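Local structure of uncharacterized protein, toxin (Helicobacter pylori, 4LTT) at residues Lys3-Lys8 with Glu75-Arg80. The protein probably acts as an RNA-cleaving toxin of the RelE family, YafQ subfamily, in a type II toxin-antitoxin system. Sequence-based numbering, arbitrary orientation.
Sequences KLNLKK and ELILLR
Strand 3-6 pairs in parallel with strand 75-82, Lys3 lying beside Glu75 and Leu6 beside Leu78, and so forms one edge of the mixed sheet of this RelE-type toxin; within the chain, the other flank of 75-82 is taken by the antiparallel strand 65-72. The backbone ladder alternates as parallel pairing demands. Leu76 N donates to Lys3 O at 2.8 Å, Asn5 N to Leu76 O and Leu78 N to Asn5 O. One rung more, from Lys7 N to Leu78 O (3.1 Å), ties the N-cap residue of helix 8-19 to the sheet.

The two faces differ sharply. On one, Leu4, Leu6, Leu76 and Leu78 lie in pairs side by side: CD2 of Leu4 touches CD2 of Leu76 at 4.0 Å and also reaches CD1 of Leu78. Leu6 CD2 presses on that same CD1 of Leu78 at 3.3 Å, tighter than normal van der Waals contact. Helix 25-35 packs over this face, with Leu34 and Arg35 on Leu76 and Ile31 on Leu78.

The other face is mixed, polar at Asn5 and Glu75 and apolar at Ile77. Asn5 holds CG opposite its own N (chi1 -178°), which sets the amide beside the Glu75 carboxylate, and ND2 gives OE1 a nearly straight bond of 3.0 Å. The acceptor lies in the amide plane, whereas the donor stands above the carboxylate, the two planes being 72° apart. Lys3 runs alongside Glu75, its CE 3.7 Å from OE2, and the aliphatic part of Lys7 crosses Ile77, placing CE 3.7 Å from CG2.

Main-chain bonds thus set the register, leucines join the edge strand to the helix-covered core, and the neighbouring lysine ammonium groups probably favour a charged Glu75 without a direct salt bridge to either.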
ATOM      1  N   LYS A   3       0.347  14.855   1.634  1.00  7.76           N
ATOM      2  CA  LYS A   3       1.428  14.775   0.644  1.00  8.27           C
ATOM      3  C   LYS A   3       1.826  13.350   0.458  1.00  9.33           C
ATOM      4  O   LYS A   3       1.939  12.619   1.456  1.00 11.80           O
ATOM      5  CB  LYS A   3       2.619  15.527   1.218  1.00  9.25           C
ATOM      6  CG  LYS A   3       3.805  15.649   0.288  1.00 17.14           C
ATOM      7  CD  LYS A   3       4.746  16.678   0.937  1.00 21.25           C
ATOM      8  CE  LYS A   3       6.212  16.264   0.933  1.00 30.10           C
ATOM      9  NZ  LYS A   3       6.717  16.304  -0.472  1.00 34.74           N
ATOM     10  N   LEU A   4       2.115  12.903  -0.717  1.00  7.12           N
ATOM     11  CA  LEU A   4       2.571  11.542  -0.948  1.00  8.46           C
ATOM     12  C   LEU A   4       4.005  11.389  -0.745  1.00  9.09           C
ATOM     13  O   LEU A   4       4.822  12.261  -1.140  1.00 13.61           O
ATOM     14  CB  LEU A   4       2.330  11.174  -2.379  1.00 11.88           C
ATOM     15  CG  LEU A   4       1.097  10.542  -2.767  1.00 11.99           C
ATOM     16  CD1 LEU A   4       1.025  10.181  -4.274  1.00 12.33           C
ATOM     17  CD2 LEU A   4       0.920   9.181  -1.994  1.00 11.55           C
ATOM     18  N   ASN A   5       4.414  10.362  -0.087  1.00  7.32           N
ATOM     19  CA  ASN A   5       5.774   9.988   0.077  1.00  8.07           C
ATOM     20  C   ASN A   5       5.969   8.560  -0.396  1.00  7.47           C
ATOM     21  O   ASN A   5       5.610   7.630   0.287  1.00  7.65           O
ATOM     22  CB  ASN A   5       6.175  10.213   1.519  1.00  8.40           C
ATOM     23  CG  ASN A   5       7.625   9.879   1.800  1.00  9.78           C
ATOM     24  OD1 ASN A   5       8.279   9.221   1.016  1.00 10.81           O
ATOM     25  ND2 ASN A   5       8.117  10.318   2.956  1.00 12.08           N
ATOM     26  N   LEU A   6       6.490   8.361  -1.614  1.00  7.73           N
ATOM     27  CA  LEU A   6       6.744   7.041  -2.165  1.00  7.84           C
ATOM     28  C   LEU A   6       8.137   6.602  -1.754  1.00  7.43           C
ATOM     29  O   LEU A   6       9.148   7.159  -2.244  1.00  9.02           O
ATOM     30  CB  LEU A   6       6.686   7.104  -3.686  1.00  9.04           C
ATOM     31  CG  LEU A   6       5.322   7.398  -4.289  1.00 13.25           C
ATOM     32  CD1 LEU A   6       5.264   7.097  -5.782  1.00 13.72           C
ATOM     33  CD2 LEU A   6       4.076   6.902  -3.607  1.00 16.35           C
ATOM     34  N   LYS A   7       8.248   5.655  -0.880  1.00  7.21           N
ATOM     35  CA  LYS A   7       9.591   5.167  -0.493  1.00  6.78           C
ATOM     36  C   LYS A   7      10.194   4.443  -1.702  1.00  6.75           C
ATOM     37  O   LYS A   7       9.478   3.868  -2.518  1.00  7.60           O
ATOM     38  CB  LYS A   7       9.473   4.238   0.710  1.00  7.54           C
ATOM     39  CG  LYS A   7       8.938   4.968   1.977  1.00  9.13           C
ATOM     40  CD  LYS A   7       9.811   6.130   2.398  1.00 12.77           C
ATOM     41  CE  LYS A   7       9.470   6.865   3.652  1.00 14.67           C
ATOM     42  NZ  LYS A   7      10.746   7.480   4.178  1.00 19.10           N
ATOM     43  N   LYS A   8      11.519   4.387  -1.747  1.00  7.70           N
ATOM     44  CA  LYS A   8      12.157   3.685  -2.844  1.00  7.90           C
ATOM     45  C   LYS A   8      11.766   2.208  -2.883  1.00  8.02           C
ATOM     46  O   LYS A   8      11.651   1.624  -3.964  1.00  9.80           O
ATOM     47  CB  LYS A   8      13.682   3.888  -2.801  1.00  9.57           C
ATOM     48  CG  LYS A   8      14.100   5.302  -3.187  1.00 12.40           C
ATOM     49  CD  LYS A   8      13.968   5.667  -4.648  1.00 18.14           C
ATOM     50  CE  LYS A   8      14.000   7.213  -4.710  1.00 21.19           C
ATOM     51  NZ  LYS A   8      15.373   7.782  -4.913  1.00 18.34           N
ATOM     52  N   GLU A  75       1.878  13.345   5.734  1.00  7.50           N
ATOM     53  CA  GLU A  75       2.207  12.511   4.580  1.00  7.13           C
ATOM     54  C   GLU A  75       1.427  11.235   4.582  1.00  6.81           C
ATOM     55  O   GLU A  75       1.142  10.650   5.663  1.00  6.90           O
ATOM     56  CB  GLU A  75       3.722  12.185   4.554  1.00  8.72           C
ATOM     57  CG  GLU A  75       4.634  13.379   4.367  1.00 10.61           C
ATOM     58  CD  GLU A  75       6.078  12.897   4.249  1.00 13.32           C
ATOM     59  OE1 GLU A  75       6.517  11.936   4.911  1.00 14.62           O
ATOM     60  OE2 GLU A  75       6.790  13.484   3.367  1.00 18.67           O
ATOM     61  N   LEU A  76       1.145  10.745   3.368  1.00  6.19           N
ATOM     62  CA  LEU A  76       0.799   9.370   3.169  1.00  5.65           C
ATOM     63  C   LEU A  76       2.031   8.668   2.646  1.00  5.06           C
ATOM     64  O   LEU A  76       2.505   9.000   1.553  1.00  6.08           O
ATOM     65  CB  LEU A  76      -0.351   9.261   2.140  1.00  6.10           C
ATOM     66  CG  LEU A  76      -0.655   7.780   1.763  1.00  5.99           C
ATOM     67  CD1 LEU A  76      -1.142   6.991   2.953  1.00  7.42           C
ATOM     68  CD2 LEU A  76      -1.689   7.761   0.717  1.00  6.86           C
ATOM     69  N   ILE A  77       2.614   7.810   3.465  1.00  5.86           N
ATOM     70  CA  ILE A  77       3.834   7.068   3.130  1.00  5.95           C
ATOM     71  C   ILE A  77       3.438   5.763   2.502  1.00  5.53           C
ATOM     72  O   ILE A  77       2.759   4.953   3.150  1.00  6.23           O
ATOM     73  CB  ILE A  77       4.680   6.847   4.393  1.00  7.11           C
ATOM     74  CG1 ILE A  77       5.130   8.156   5.041  1.00  8.50           C
ATOM     75  CG2 ILE A  77       5.931   6.034   4.021  1.00  7.67           C
ATOM     76  CD1 ILE A  77       5.542   7.966   6.510  1.00 11.81           C
ATOM     77  N   LEU A  78       3.913   5.501   1.294  1.00  5.40           N
ATOM     78  CA  LEU A  78       3.724   4.217   0.668  1.00  5.70           C
ATOM     79  C   LEU A  78       4.978   3.412   0.755  1.00  5.61           C
ATOM     80  O   LEU A  78       6.028   3.858   0.310  1.00  6.49           O
ATOM     81  CB  LEU A  78       3.315   4.387  -0.800  1.00  6.84           C
ATOM     82  CG  LEU A  78       2.060   5.279  -1.014  1.00  7.29           C
ATOM     83  CD1 LEU A  78       1.581   5.124  -2.451  1.00  9.73           C
ATOM     84  CD2 LEU A  78       0.889   4.846  -0.092  1.00  8.25           C
ATOM     85  N   LEU A  79       4.896   2.291   1.488  1.00  5.91           N
ATOM     86  CA  LEU A  79       6.053   1.489   1.840  1.00  5.87           C
ATOM     87  C   LEU A  79       6.313   0.297   0.918  1.00  6.59           C
ATOM     88  O   LEU A  79       7.453   0.095   0.463  1.00  7.77           O
ATOM     89  CB  LEU A  79       5.928   1.031   3.295  1.00  7.07           C
ATOM     90  CG  LEU A  79       7.187   0.359   3.842  1.00  8.09           C
ATOM     91  CD1 LEU A  79       8.197   1.439   4.051  1.00 11.59           C
ATOM     92  CD2 LEU A  79       6.920  -0.380   5.173  1.00 10.16           C
ATOM     93  N   ARG A  80       5.314  -0.551   0.710  1.00  6.54           N
ATOM     94  CA  ARG A  80       5.514  -1.760  -0.076  1.00  6.66           C
ATOM     95  C   ARG A  80       4.258  -1.966  -0.864  1.00  6.79           C
ATOM     96  O   ARG A  80       3.149  -1.558  -0.493  1.00  6.12           O
ATOM     97  CB  ARG A  80       5.652  -3.052   0.818  1.00  7.88           C
ATOM     98  CG  ARG A  80       6.869  -3.160   1.707  1.00  9.94           C
ATOM     99  CD  ARG A  80       8.135  -3.099   0.910  1.00 10.50           C
ATOM    100  NE  ARG A  80       8.243  -4.131  -0.135  1.00 12.05           N
ATOM    101  CZ  ARG A  80       8.798  -5.335  -0.059  1.00 11.46           C
ATOM    102  NH1 ARG A  80       9.350  -5.752   1.086  1.00 14.37           N
ATOM    103  NH2 ARG A  80       8.929  -6.078  -1.155  1.00 13.49           N
TER